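Side-chain contacts in programmed cell death 6-interacting protein (PDB 5WA1), which sorts cargo into multivesicular bodies and acts in cytokinesis and membrane repair, its Bro1 domain, present here, binding CHMP4 proteins of the ESCRT-III machinery: residues 181-184 / 185-189; 196-199 / 200-203; 317-320 / 321-325; 221-224 / 225-229; 153-156 / 157-161. All blocks are in the same frame, centred on the assembly; numbering follows the deposited sequence.

Contact 1 (181-184 / 185-189)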
loop_
_atom_site.group_PDB
_atom_site.type_symbol
_atom_site.label_atom_id
_atom_site.label_comp_id
_atom_site.label_asym_id
_atom_site.label_seq_id
_atom_site.Cartn_x
_atom_site.Cartn_y
_atom_site.Cartn_z
ATOM N N PHE A 181 2.276 -4.747 -5.230
ATOM C CA PHE A 181 2.718 -3.778 -6.230
ATOM C C PHE A 181 4.177 -4.011 -6.590
ATOM O O PHE A 181 4.565 -3.885 -7.756
ATOM C CB PHE A 181 2.528 -2.342 -5.728
ATOM C CG PHE A 181 1.094 -1.890 -5.689
ATOM C CD1 PHE A 181 0.266 -2.046 -6.789
ATOM C CD2 PHE A 181 0.579 -1.289 -4.539
ATOM C CE1 PHE A 181 -1.061 -1.619 -6.751
ATOM C CE2 PHE A 181 -0.743 -0.868 -4.490
ATOM C CZ PHE A 181 -1.564 -1.023 -5.597
ATOM N N LEU A 182 4.997 -4.369 -5.598
ATOM C CA LEU A 182 6.413 -4.614 -5.866
ATOM C C LEU A 182 6.609 -5.873 -6.698
ATOM O O LEU A 182 7.500 -5.923 -7.559
ATOM C CB LEU A 182 7.183 -4.721 -4.555
ATOM C CG LEU A 182 8.688 -4.846 -4.735
ATOM C CD1 LEU A 182 9.225 -3.591 -5.404
ATOM C CD2 LEU A 182 9.355 -5.081 -3.399
ATOM N N HIS A 183 5.804 -6.909 -6.450
ATOM C CA HIS A 183 5.873 -8.101 -7.293
ATOM C C HIS A 183 5.519 -7.771 -8.737
ATOM O O HIS A 183 6.146 -8.286 -9.670
ATOM C CB HIS A 183 4.952 -9.194 -6.750
ATOM C CG HIS A 183 5.176 -10.532 -7.384
ATOM N ND1 HIS A 183 4.272 -11.107 -8.250
ATOM C CD2 HIS A 183 6.202 -11.408 -7.274
ATOM C CE1 HIS A 183 4.732 -12.278 -8.651
ATOM N NE2 HIS A 183 5.902 -12.485 -8.073
ATOM N N ILE A 184 4.520 -6.909 -8.945
ATOM C CA ILE A 184 4.184 -6.506 -10.308
ATOM C C ILE A 184 5.352 -5.763 -10.940
ATOM O O ILE A 184 5.685 -5.981 -12.112
ATOM C CB ILE A 184 2.903 -5.656 -10.329
ATOM C CG1 ILE A 184 1.737 -6.429 -9.716
ATOM C CG2 ILE A 184 2.556 -5.242 -11.758
ATOM C CD1 ILE A 184 0.473 -5.629 -9.640
ATOM N N LYS A 185 5.994 -4.877 -10.175
ATOM C CA LYS A 185 7.134 -4.127 -10.697
ATOM C C LYS A 185 8.204 -5.059 -11.256
ATOM O O LYS A 185 8.748 -4.816 -12.342
ATOM C CB LYS A 185 7.719 -3.238 -9.599
ATOM C CG LYS A 185 8.997 -2.516 -10.007
ATOM C CD LYS A 185 9.527 -1.634 -8.895
ATOM C CE LYS A 185 10.834 -0.978 -9.306
ATOM N NZ LYS A 185 11.518 -0.337 -8.161
ATOM N N GLU A 186 8.493 -6.148 -10.546
ATOM C CA GLU A 186 9.602 -7.020 -10.899
ATOM C C GLU A 186 9.262 -8.042 -11.979
ATOM O O GLU A 186 10.177 -8.667 -12.522
ATOM C CB GLU A 186 10.098 -7.736 -9.641
ATOM C CG GLU A 186 10.612 -6.785 -8.577
ATOM C CD GLU A 186 10.884 -7.476 -7.254
ATOM O OE1 GLU A 186 10.138 -8.417 -6.906
ATOM O OE2 GLU A 186 11.845 -7.074 -6.561
ATOM N N THR A 187 7.986 -8.225 -12.319
ATOM C CA THR A 187 7.592 -9.306 -13.211
ATOM C C THR A 187 6.775 -8.870 -14.417
ATOM O O THR A 187 6.654 -9.655 -15.361
ATOM C CB THR A 187 6.787 -10.368 -12.443
ATOM O OG1 THR A 187 5.578 -9.784 -11.940
ATOM C CG2 THR A 187 7.599 -10.923 -11.277
ATOM N N VAL A 188 6.226 -7.652 -14.427
ATOM C CA VAL A 188 5.252 -7.286 -15.450
ATOM C C VAL A 188 5.878 -7.273 -16.843
ATOM O O VAL A 188 5.209 -7.607 -17.830
ATOM C CB VAL A 188 4.602 -5.930 -15.101
ATOM C CG1 VAL A 188 5.633 -4.810 -15.125
ATOM C CG2 VAL A 188 3.435 -5.629 -16.035
ATOM N N LEU A 189 7.162 -6.915 -16.953
ATOM C CA LEU A 189 7.762 -6.741 -18.274
ATOM C C LEU A 189 7.980 -8.081 -18.968
ATOM O O LEU A 189 7.635 -8.242 -20.147
ATOM C CB LEU A 189 9.069 -5.963 -18.159
ATOM C CG LEU A 189 8.857 -4.495 -17.786
ATOM C CD1 LEU A 189 10.151 -3.696 -17.906
ATOM C CD2 LEU A 189 7.749 -3.885 -18.641
#

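Contact 2 (196-199 / 200-203)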
loop_
_atom_site.group_PDB
_atom_site.type_symbol
_atom_site.label_atom_id
_atom_site.label_comp_id
_atom_site.label_asym_id
_atom_site.label_seq_id
_atom_site.Cartn_x
_atom_site.Cartn_y
_atom_site.Cartn_z
ATOM N N PRO A 196 3.209 -2.322 -21.205
ATOM C CA PRO A 196 1.961 -2.245 -20.443
ATOM C C PRO A 196 1.368 -0.841 -20.463
ATOM O O PRO A 196 2.005 0.136 -20.863
ATOM C CB PRO A 196 2.401 -2.629 -19.027
ATOM C CG PRO A 196 3.810 -2.109 -18.946
ATOM C CD PRO A 196 4.397 -2.326 -20.331
ATOM N N THR A 197 0.119 -0.755 -20.010
ATOM C CA THR A 197 -0.431 0.542 -19.655
ATOM C C THR A 197 0.406 1.149 -18.533
ATOM O O THR A 197 1.157 0.456 -17.838
ATOM C CB THR A 197 -1.901 0.420 -19.242
ATOM O OG1 THR A 197 -2.076 -0.729 -18.401
ATOM C CG2 THR A 197 -2.790 0.270 -20.477
ATOM N N VAL A 198 0.295 2.469 -18.377
ATOM C CA VAL A 198 1.150 3.156 -17.412
ATOM C C VAL A 198 0.826 2.723 -15.983
ATOM O O VAL A 198 1.714 2.699 -15.121
ATOM C CB VAL A 198 1.031 4.682 -17.590
ATOM C CG1 VAL A 198 1.892 5.418 -16.567
ATOM C CG2 VAL A 198 1.444 5.081 -18.998
ATOM N N ASP A 199 -0.423 2.332 -15.711
ATOM C CA ASP A 199 -0.808 2.042 -14.331
ATOM C C ASP A 199 -0.057 0.832 -13.771
ATOM O O ASP A 199 0.326 0.826 -12.595
ATOM C CB ASP A 199 -2.321 1.837 -14.233
ATOM C CG ASP A 199 -2.819 0.660 -15.067
ATOM O OD1 ASP A 199 -2.065 0.161 -15.936
ATOM O OD2 ASP A 199 -3.984 0.250 -14.858
ATOM N N ILE A 200 0.192 -0.188 -14.594
ATOM C CA ILE A 200 0.902 -1.379 -14.127
ATOM C C ILE A 200 2.372 -1.360 -14.526
ATOM O O ILE A 200 3.088 -2.337 -14.287
ATOM C CB ILE A 200 0.216 -2.671 -14.617
ATOM C CG1 ILE A 200 0.230 -2.754 -16.141
ATOM C CG2 ILE A 200 -1.197 -2.750 -14.052
ATOM C CD1 ILE A 200 -0.258 -4.100 -16.688
ATOM N N SER A 201 2.843 -0.265 -15.118
ATOM C CA SER A 201 4.236 -0.187 -15.522
ATOM C C SER A 201 5.133 -0.108 -14.286
ATOM O O SER A 201 4.718 0.399 -13.236
ATOM C CB SER A 201 4.465 1.023 -16.427
ATOM O OG SER A 201 4.415 2.236 -15.681
ATOM N N PRO A 202 6.366 -0.624 -14.384
ATOM C CA PRO A 202 7.230 -0.733 -13.190
ATOM C C PRO A 202 7.408 0.563 -12.417
ATOM O O PRO A 202 7.451 0.533 -11.179
ATOM C CB PRO A 202 8.555 -1.232 -13.777
ATOM C CG PRO A 202 8.148 -2.007 -15.005
ATOM C CD PRO A 202 6.953 -1.287 -15.568
ATOM N N ASP A 203 7.509 1.702 -13.107
ATOM C CA ASP A 203 7.685 2.967 -12.395
ATOM C C ASP A 203 6.471 3.296 -11.532
ATOM O O ASP A 203 6.613 3.736 -10.387
ATOM C CB ASP A 203 7.959 4.093 -13.386
ATOM C CG ASP A 203 9.433 4.254 -13.683
ATOM O OD1 ASP A 203 10.179 3.267 -13.507
ATOM O OD2 ASP A 203 9.847 5.364 -14.084
#

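Contact 3 (317-320 / 321-325)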
loop_
_atom_site.group_PDB
_atom_site.type_symbol
_atom_site.label_atom_id
_atom_site.label_comp_id
_atom_site.label_asym_id
_atom_site.label_seq_id
_atom_site.Cartn_x
_atom_site.Cartn_y
_atom_site.Cartn_z
ATOM N N ASN A 317 -5.497 18.283 8.136
ATOM C CA ASN A 317 -5.961 19.135 9.227
ATOM C C ASN A 317 -4.978 18.982 10.382
ATOM O O ASN A 317 -4.979 17.956 11.072
ATOM C CB ASN A 317 -7.381 18.756 9.650
ATOM C CG ASN A 317 -7.832 19.477 10.908
ATOM O OD1 ASN A 317 -7.373 20.582 11.208
ATOM N ND2 ASN A 317 -8.740 18.852 11.652
ATOM N N VAL A 318 -4.145 19.996 10.598
ATOM C CA VAL A 318 -3.094 19.922 11.602
ATOM C C VAL A 318 -3.348 20.893 12.756
ATOM O O VAL A 318 -2.433 21.179 13.525
ATOM C CB VAL A 318 -1.708 20.156 10.976
ATOM C CG1 VAL A 318 -1.360 19.046 9.964
ATOM C CG2 VAL A 318 -1.649 21.530 10.318
ATOM N N LYS A 319 -4.577 21.399 12.903
ATOM C CA LYS A 319 -4.819 22.460 13.880
ATOM C C LYS A 319 -4.548 21.984 15.302
ATOM O O LYS A 319 -3.897 22.684 16.087
ATOM C CB LYS A 319 -6.249 22.990 13.773
ATOM C CG LYS A 319 -6.593 23.984 14.883
ATOM C CD LYS A 319 -8.064 24.369 14.891
ATOM C CE LYS A 319 -8.422 25.148 16.146
ATOM N NZ LYS A 319 -7.585 26.370 16.308
ATOM N N ASP A 320 -5.043 20.795 15.654
ATOM C CA ASP A 320 -4.871 20.292 17.015
ATOM C C ASP A 320 -3.402 20.038 17.333
ATOM O O ASP A 320 -2.921 20.392 18.418
ATOM C CB ASP A 320 -5.695 19.016 17.201
ATOM C CG ASP A 320 -7.192 19.287 17.272
ATOM O OD1 ASP A 320 -7.613 20.420 16.948
ATOM O OD2 ASP A 320 -7.946 18.366 17.647
ATOM N N PHE A 321 -2.677 19.419 16.397
ATOM C CA PHE A 321 -1.241 19.219 16.561
ATOM C C PHE A 321 -0.509 20.553 16.674
ATOM O O PHE A 321 0.412 20.702 17.492
ATOM C CB PHE A 321 -0.713 18.408 15.381
ATOM C CG PHE A 321 0.681 17.884 15.560
ATOM C CD1 PHE A 321 1.206 17.659 16.820
ATOM C CD2 PHE A 321 1.464 17.612 14.452
ATOM C CE1 PHE A 321 2.495 17.172 16.969
ATOM C CE2 PHE A 321 2.750 17.122 14.593
ATOM C CZ PHE A 321 3.268 16.902 15.854
ATOM N N SER A 322 -0.914 21.539 15.866
ATOM C CA SER A 322 -0.271 22.849 15.898
ATOM C C SER A 322 -0.426 23.512 17.264
ATOM O O SER A 322 0.532 24.085 17.798
ATOM C CB SER A 322 -0.857 23.735 14.804
ATOM O OG SER A 322 -0.111 24.925 14.667
ATOM N N ASP A 323 -1.631 23.439 17.841
ATOM C CA ASP A 323 -1.882 24.013 19.161
ATOM C C ASP A 323 -1.096 23.289 20.245
ATOM O O ASP A 323 -0.605 23.918 21.191
ATOM C CB ASP A 323 -3.376 23.959 19.474
ATOM C CG ASP A 323 -4.203 24.795 18.524
ATOM O OD1 ASP A 323 -3.634 25.700 17.878
ATOM O OD2 ASP A 323 -5.423 24.546 18.420
ATOM N N LYS A 324 -0.986 21.963 20.140
ATOM C CA LYS A 324 -0.212 21.200 21.113
ATOM C C LYS A 324 1.250 21.630 21.098
ATOM O O LYS A 324 1.859 21.849 22.152
ATOM C CB LYS A 324 -0.349 19.707 20.823
ATOM C CG LYS A 324 0.346 18.807 21.826
ATOM C CD LYS A 324 -0.049 17.345 21.624
ATOM C CE LYS A 324 0.396 16.813 20.272
ATOM N NZ LYS A 324 -0.068 15.412 20.043
ATOM N N ILE A 325 1.821 21.772 19.903
ATOM C CA ILE A 325 3.217 22.188 19.769
ATOM C C ILE A 325 3.413 23.576 20.353
ATOM O O ILE A 325 4.342 23.823 21.132
ATOM C CB ILE A 325 3.645 22.144 18.290
ATOM C CG1 ILE A 325 3.668 20.714 17.771
ATOM C CG2 ILE A 325 5.009 22.828 18.093
ATOM C CD1 ILE A 325 3.783 20.644 16.240
HETATM O O HOH W 1 -4.167 17.962 14.071
#

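Contact 4 (221-224 / 225-229)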
loop_
_atom_site.group_PDB
_atom_site.type_symbol
_atom_site.label_atom_id
_atom_site.label_comp_id
_atom_site.label_asym_id
_atom_site.label_seq_id
_atom_site.Cartn_x
_atom_site.Cartn_y
_atom_site.Cartn_z
ATOM N N PHE A 221 3.368 3.750 13.783
ATOM C CA PHE A 221 3.520 4.947 14.604
ATOM C C PHE A 221 2.238 5.229 15.380
ATOM O O PHE A 221 2.278 5.531 16.579
ATOM C CB PHE A 221 3.920 6.133 13.712
ATOM C CG PHE A 221 3.609 7.478 14.304
ATOM C CD1 PHE A 221 4.479 8.072 15.206
ATOM C CD2 PHE A 221 2.443 8.146 13.964
ATOM C CE1 PHE A 221 4.183 9.313 15.763
ATOM C CE2 PHE A 221 2.138 9.377 14.516
ATOM C CZ PHE A 221 3.012 9.962 15.423
ATOM N N LEU A 222 1.083 5.111 14.717
ATOM C CA LEU A 222 -0.190 5.324 15.403
ATOM C C LEU A 222 -0.414 4.276 16.487
ATOM O O LEU A 222 -0.939 4.583 17.568
ATOM C CB LEU A 222 -1.338 5.312 14.392
ATOM C CG LEU A 222 -1.324 6.480 13.398
ATOM C CD1 LEU A 222 -2.398 6.288 12.345
ATOM C CD2 LEU A 222 -1.526 7.800 14.128
ATOM N N LYS A 223 -0.008 3.035 16.220
ATOM C CA LYS A 223 -0.096 1.981 17.226
ATOM C C LYS A 223 0.775 2.305 18.436
ATOM O O LYS A 223 0.347 2.161 19.587
ATOM C CB LYS A 223 0.318 0.649 16.602
ATOM C CG LYS A 223 0.686 -0.447 17.581
ATOM C CD LYS A 223 -0.538 -1.040 18.209
ATOM C CE LYS A 223 -0.207 -2.309 18.972
ATOM N NZ LYS A 223 -1.232 -2.529 20.015
ATOM N N ALA A 224 2.012 2.739 18.190
ATOM C CA ALA A 224 2.903 3.073 19.296
ATOM C C ALA A 224 2.352 4.230 20.119
ATOM O O ALA A 224 2.413 4.211 21.358
ATOM C CB ALA A 224 4.295 3.403 18.760
ATOM N N THR A 225 1.801 5.243 19.449
ATOM C CA THR A 225 1.229 6.381 20.161
ATOM C C THR A 225 0.038 5.952 20.999
ATOM O O THR A 225 -0.113 6.381 22.149
ATOM C CB THR A 225 0.808 7.471 19.173
ATOM O OG1 THR A 225 1.955 7.922 18.451
ATOM C CG2 THR A 225 0.203 8.651 19.915
ATOM N N ARG A 226 -0.812 5.091 20.440
ATOM C CA ARG A 226 -2.020 4.667 21.132
ATOM C C ARG A 226 -1.688 3.841 22.370
ATOM O O ARG A 226 -2.312 4.009 23.423
ATOM C CB ARG A 226 -2.904 3.880 20.161
ATOM C CG ARG A 226 -4.239 3.467 20.731
ATOM C CD ARG A 226 -5.166 2.966 19.637
ATOM N NE ARG A 226 -6.513 2.752 20.153
ATOM C CZ ARG A 226 -6.919 1.635 20.747
ATOM N NH1 ARG A 226 -6.081 0.619 20.908
ATOM N NH2 ARG A 226 -8.162 1.538 21.190
ATOM N N ASP A 227 -0.698 2.953 22.262
ATOM C CA ASP A 227 -0.233 2.125 23.365
ATOM C C ASP A 227 0.665 2.876 24.342
ATOM O O ASP A 227 1.156 2.265 25.299
ATOM C CB ASP A 227 0.515 0.906 22.821
ATOM C CG ASP A 227 -0.409 -0.101 22.152
ATOM O OD1 ASP A 227 -1.600 0.216 21.943
ATOM O OD2 ASP A 227 0.059 -1.218 21.848
ATOM N N LYS A 228 0.893 4.169 24.119
ATOM C CA LYS A 228 1.694 5.011 25.014
ATOM C C LYS A 228 3.109 4.458 25.184
ATOM O O LYS A 228 3.609 4.305 26.297
ATOM C CB LYS A 228 1.007 5.170 26.372
ATOM C CG LYS A 228 -0.424 5.684 26.312
ATOM C CD LYS A 228 -0.476 7.178 26.038
ATOM C CE LYS A 228 -1.914 7.678 26.017
ATOM N NZ LYS A 228 -2.666 7.283 27.242
ATOM N N MET A 229 3.762 4.160 24.064
ATOM C CA MET A 229 5.130 3.662 24.106
ATOM C C MET A 229 6.105 4.800 24.419
ATOM O O MET A 229 5.736 5.981 24.456
ATOM C CB MET A 229 5.488 2.975 22.785
ATOM C CG MET A 229 4.679 1.695 22.542
ATOM S SD MET A 229 5.265 0.692 21.155
ATOM C CE MET A 229 6.724 -0.055 21.895
HETATM O O HOH W 2 -3.283 -0.178 20.035
#

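Contact 5 (153-156 / 157-161)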
loop_
_atom_site.group_PDB
_atom_site.type_symbol
_atom_site.label_atom_id
_atom_site.label_comp_id
_atom_site.label_asym_id
_atom_site.label_seq_id
_atom_site.Cartn_x
_atom_site.Cartn_y
_atom_site.Cartn_z
ATOM N N SER A 153 -5.513 -1.959 -0.312
ATOM C CA SER A 153 -5.254 -0.580 0.102
ATOM C C SER A 153 -6.545 0.123 0.494
ATOM O O SER A 153 -6.549 0.941 1.419
ATOM C CB SER A 153 -4.545 0.196 -1.015
ATOM O OG SER A 153 -5.476 0.660 -1.995
ATOM N N GLN A 154 -7.653 -0.195 -0.182
ATOM C CA GLN A 154 -8.924 0.432 0.162
ATOM C C GLN A 154 -9.457 -0.086 1.489
ATOM O O GLN A 154 -10.003 0.685 2.289
ATOM C CB GLN A 154 -9.946 0.201 -0.950
ATOM C CG GLN A 154 -9.562 0.858 -2.276
ATOM C CD GLN A 154 -10.678 0.755 -3.299
ATOM O OE1 GLN A 154 -11.849 0.704 -2.937
ATOM N NE2 GLN A 154 -10.320 0.710 -4.583
ATOM N N ILE A 155 -9.320 -1.390 1.737
ATOM C CA ILE A 155 -9.736 -1.956 3.016
ATOM C C ILE A 155 -8.903 -1.368 4.150
ATOM O O ILE A 155 -9.427 -1.024 5.216
ATOM C CB ILE A 155 -9.636 -3.493 2.971
ATOM C CG1 ILE A 155 -10.653 -4.058 1.977
ATOM C CG2 ILE A 155 -9.816 -4.082 4.369
ATOM C CD1 ILE A 155 -10.474 -5.550 1.646
ATOM N N ALA A 156 -7.594 -1.239 3.934
ATOM C CA ALA A 156 -6.729 -0.673 4.967
ATOM C C ALA A 156 -7.099 0.773 5.267
ATOM O O ALA A 156 -7.165 1.181 6.438
ATOM C CB ALA A 156 -5.268 -0.768 4.530
ATOM N N ALA A 157 -7.345 1.562 4.218
ATOM C CA ALA A 157 -7.689 2.968 4.391
ATOM C C ALA A 157 -9.028 3.163 5.089
ATOM O O ALA A 157 -9.283 4.249 5.620
ATOM C CB ALA A 157 -7.692 3.670 3.032
ATOM N N GLU A 158 -9.887 2.144 5.111
ATOM C CA GLU A 158 -11.191 2.244 5.753
ATOM C C GLU A 158 -11.167 1.866 7.224
ATOM O O GLU A 158 -12.204 1.960 7.888
ATOM C CB GLU A 158 -12.208 1.353 5.031
ATOM C CG GLU A 158 -13.037 2.084 4.004
ATOM C CD GLU A 158 -13.916 1.152 3.202
ATOM O OE1 GLU A 158 -14.745 1.656 2.418
ATOM O OE2 GLU A 158 -13.778 -0.083 3.352
ATOM N N GLN A 159 -10.030 1.435 7.752
ATOM C CA GLN A 159 -10.010 0.900 9.103
ATOM C C GLN A 159 -10.095 2.023 10.130
ATOM O O GLN A 159 -9.585 3.126 9.916
ATOM C CB GLN A 159 -8.753 0.061 9.321
ATOM C CG GLN A 159 -8.716 -1.174 8.430
ATOM C CD GLN A 159 -9.984 -1.999 8.545
ATOM O OE1 GLN A 159 -10.394 -2.381 9.641
ATOM N NE2 GLN A 159 -10.623 -2.270 7.407
ATOM N N ASN A 160 -10.783 1.739 11.234
ATOM C CA ASN A 160 -10.825 2.649 12.370
ATOM C C ASN A 160 -9.497 2.538 13.096
ATOM O O ASN A 160 -9.192 1.504 13.700
ATOM C CB ASN A 160 -11.995 2.308 13.287
ATOM C CG ASN A 160 -11.964 3.080 14.604
ATOM O OD1 ASN A 160 -11.300 4.114 14.730
ATOM N ND2 ASN A 160 -12.683 2.570 15.597
ATOM N N LEU A 161 -8.689 3.584 13.016
ATOM C CA LEU A 161 -7.371 3.521 13.618
ATOM C C LEU A 161 -7.391 3.878 15.097
ATOM O O LEU A 161 -6.331 3.869 15.733
ATOM C CB LEU A 161 -6.416 4.429 12.851
ATOM C CG LEU A 161 -6.346 4.081 11.362
ATOM C CD1 LEU A 161 -5.228 4.860 10.728
ATOM C CD2 LEU A 161 -6.160 2.579 11.143
#

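Contact 1 (181-184 / 185-189)
T187 turns its hydroxyl into the slot between its own backbone N and carbonyl carbon (chi1 63°), from where OG1 hydrogen-bonds back to H183 O at 2.8 Å. The same rotation sends CG2 to the H183 side, and the histidine, with CG lying beside its carbonyl carbon and opposite the backbone N (chi1 -168°), swings its imidazole under that methyl. The result is a CH-pi contact in which T187 CG2 stands 4.1 Å from the centroid of the H183 ring, displaced toward the rim nearest NE2. H183 ND1, buried here, has no hydrogen-bonding partner.

The pair lies on helix 164-191 of the Bro1 domain, where the threonine hydroxyl serves a carbonyl one turn back. The helix is locally distorted: V188 N bonds to I184 O at 2.9 Å, while T187 N also donates to this oxygen, at 3.2 Å, from above its carbonyl plane. E186 N keeps a bond to L182 O, with a weak second one to H183 O.

Apolar branches pack on two flanks of the turn. I184 CG2 meets V188 CB at 4.0 Å, on a flank where I184 also packs against L145 and F146 of helix 137-157. On another flank L182 CD1 lies 4.0 Å from CD of K185, whose chain runs fully extended past the leucine; both residues also touch helix 202-226, through S209 and V205 respectively.

Contact 2 (196-199 / 200-203)
Apolar packing joins P196 to I200: CB of the proline ring sits 3.6 Å from I200 CG1, with the isoleucine CD1 close behind. I200 places CG1 between its backbone N and carbonyl carbon (chi1 63°), which carries the chain back toward the proline and past T197 OG1. The neighbouring ring atom of the proline, CG, rests near CA and CB of S201. Beyond the loop, I200 packs on Y139 and F146 of helix 137-157, and P196 on L189 of helix 164-191.

Among the hydrogen bonds, V198 O is gripped twice by one residue. S201 OG reaches it at 2.8 Å, tilted 24° from the carbonyl plane, and S201 N at 3.2 Å from the same face but much farther above the plane. The T204 hydroxyl is a further partner of this oxygen. The link from I200 N to T197 O is weak.

Charge gathers at D199. Its OD1 accepts a short bond of 2.6 Å from T197 OG1 on the syn side, 25° out of the carboxylate plane, and lies beside I200 N in a weak, strongly bent contact. OD2 forms a salt bridge with K31 and also takes the backbone N-H of A119, so both oxygens are engaged and the carboxylate's rotation is restrained; K31 probably favours the charged form of the aspartate.

The arrangement is a type I beta turn, V198 to S201, leading into helix 202-226: S201 occupies the N-cap position without a side-chain capping bond, and P202 begins the first turn of this Bro1-domain helix.

Contact 3 (317-320 / 321-325)
K319 and D323 form a one-turn salt bridge at the start of helix 319-340, the last long helix of the Bro1 domain. It is a loose pair: K319 NZ stands 3.5 Å from D323 OD2. The lysine runs extended until a bend at its last torsion (chi4 57°) turns the ammonium toward the carboxylate, while CG and CE of the same chain each pass 3.8 Å from D323 OD2. D323 holds its CG beside its own backbone N (chi1 -63°), which folds the carboxylate back over the first turn. D320 is also near, its OD1 4.9 Å from D323 OD2; these like charges would probably repel mildly, an effect the lysine may partly offset.

The helix begins at V318, the N-cap residue, whose carbonyl accepts S322 N at 2.8 Å. K319 O and D320 O receive D323 N and K324 N in the regular i to i+4 pattern. Ahead of the cap, the N317 side chain returns through OD1 to K319 N in a weak bond. A water bridges the first turn, accepting from F321 N at 3.1 Å and donating to N317 O, thereby giving an early helical N-H a partner.

On the inward side, I325 CD1 lies 3.7 Å above the plane of the F321 ring, over its centre. F321 also touches A275 and N276 of helix 262-287 as well as I305 of helix 291-311.

Contact 4 (221-224 / 225-229)
K223 donates to D227 in a short salt bridge, K223 NZ lying 2.6 Å from D227 OD2 on the syn side of the carboxylate, 20° out of its plane. A bend at chi2 (76°) brings the lysine chain round along the helix to the aspartate. NZ has a second anionic partner in D164 at the start of helix 164-191, so the ammonium is held between two carboxylates. Water 2 donates to D227 OD1 at 2.6 Å and accepts from both K223 NZ and R226 NH1, meeting the guanidinium at its edge in the plane; both oxygens of D227 are therefore bonded. The lysine also makes a cation-pi contact with an aromatic side chain of the bound CHMP4C peptide, placing this helix end at the ESCRT-III binding surface.

Helix 202-226 stops here in a Schellman motif: K228 takes a positive phi, M229 N closes back on A224 O at 3.0 Å, and K228 N bonds T225 O. K223 O still receives D227 N. F221 O accepts twice from T225, from its N at 2.9 Å and from OG1 at 3.1 Å, on opposite faces of the carbonyl plane. That hydroxyl also sits 3.7 Å above the plane of the F221 ring, offset toward its CE1-CZ rim. Apolar closure comes from M229 SD against A224 CB at 3.7 Å, while A224 and F221 pack on I234 of helix 231-252.

Contact 5 (153-156 / 157-161)
Q159 and I155 lie side by side with their side chains pointing the same way, the glutamine folded back along the end of the helix. Its CG lies beside its own backbone N, and a bend at chi2 (-52°) turns the carboxamide toward the last helical turn. NE2 then donates to I155 O at 2.8 Å in a nearly straight bond, the N-H...O angle being 166°. The acceptor lies in the plane of the amide, but the amide nitrogen approaches from above the plane of the isoleucine carbonyl. The same nitrogen passes 3.6 Å from I155 CG2, the branch directed along the glutamine, so one group meets both the carbonyl and the methyl of I155.

E158 N donates to I155 O at 3.2 Å from the opposite face, and the carbonyl is thus gripped above and below. This is the C-terminal end of helix 137-157, where the chain leaves for the loop toward helix 164-191. In a continuing helix Q159 N would donate to I155 O; here NE2 takes that place, and the backbone N of Q159 shifts one residue on, to A156 O at 3.2 Å. The regular pattern persists just before this point, A157 N bonding to S153 O at 3.0 Å; E158 N to Q154 O is already weak.

E158 holds its side chain extended beyond CG, with CB 3.6 Å from Q154 O, and OE1 makes a long, weak ion pair with K81. The small methyls of A156 and A157 touch Y174 of helix 164-191, and Q159 touches I169 of the same helix.

How the contacts relate
From the N terminus, contact 5 comes first, at the exit of helix 137-157, followed by contact 1 near the end of helix 164-191, contact 2 at the entry to helix 202-226, contact 4 at that helix's exit, and contact 3 at the start of helix 319-340. Each is local and closes no long loop; all run in series without nesting or crossing. Contacts 1 and 2 pack directly, V188 and L189 meeting P202 across the loop between their helices. Contacts 4 and 5 also touch, through L222 and L161. Contacts 2 and 4 mark the two ends of helix 202-226, their centres about 36 Å apart.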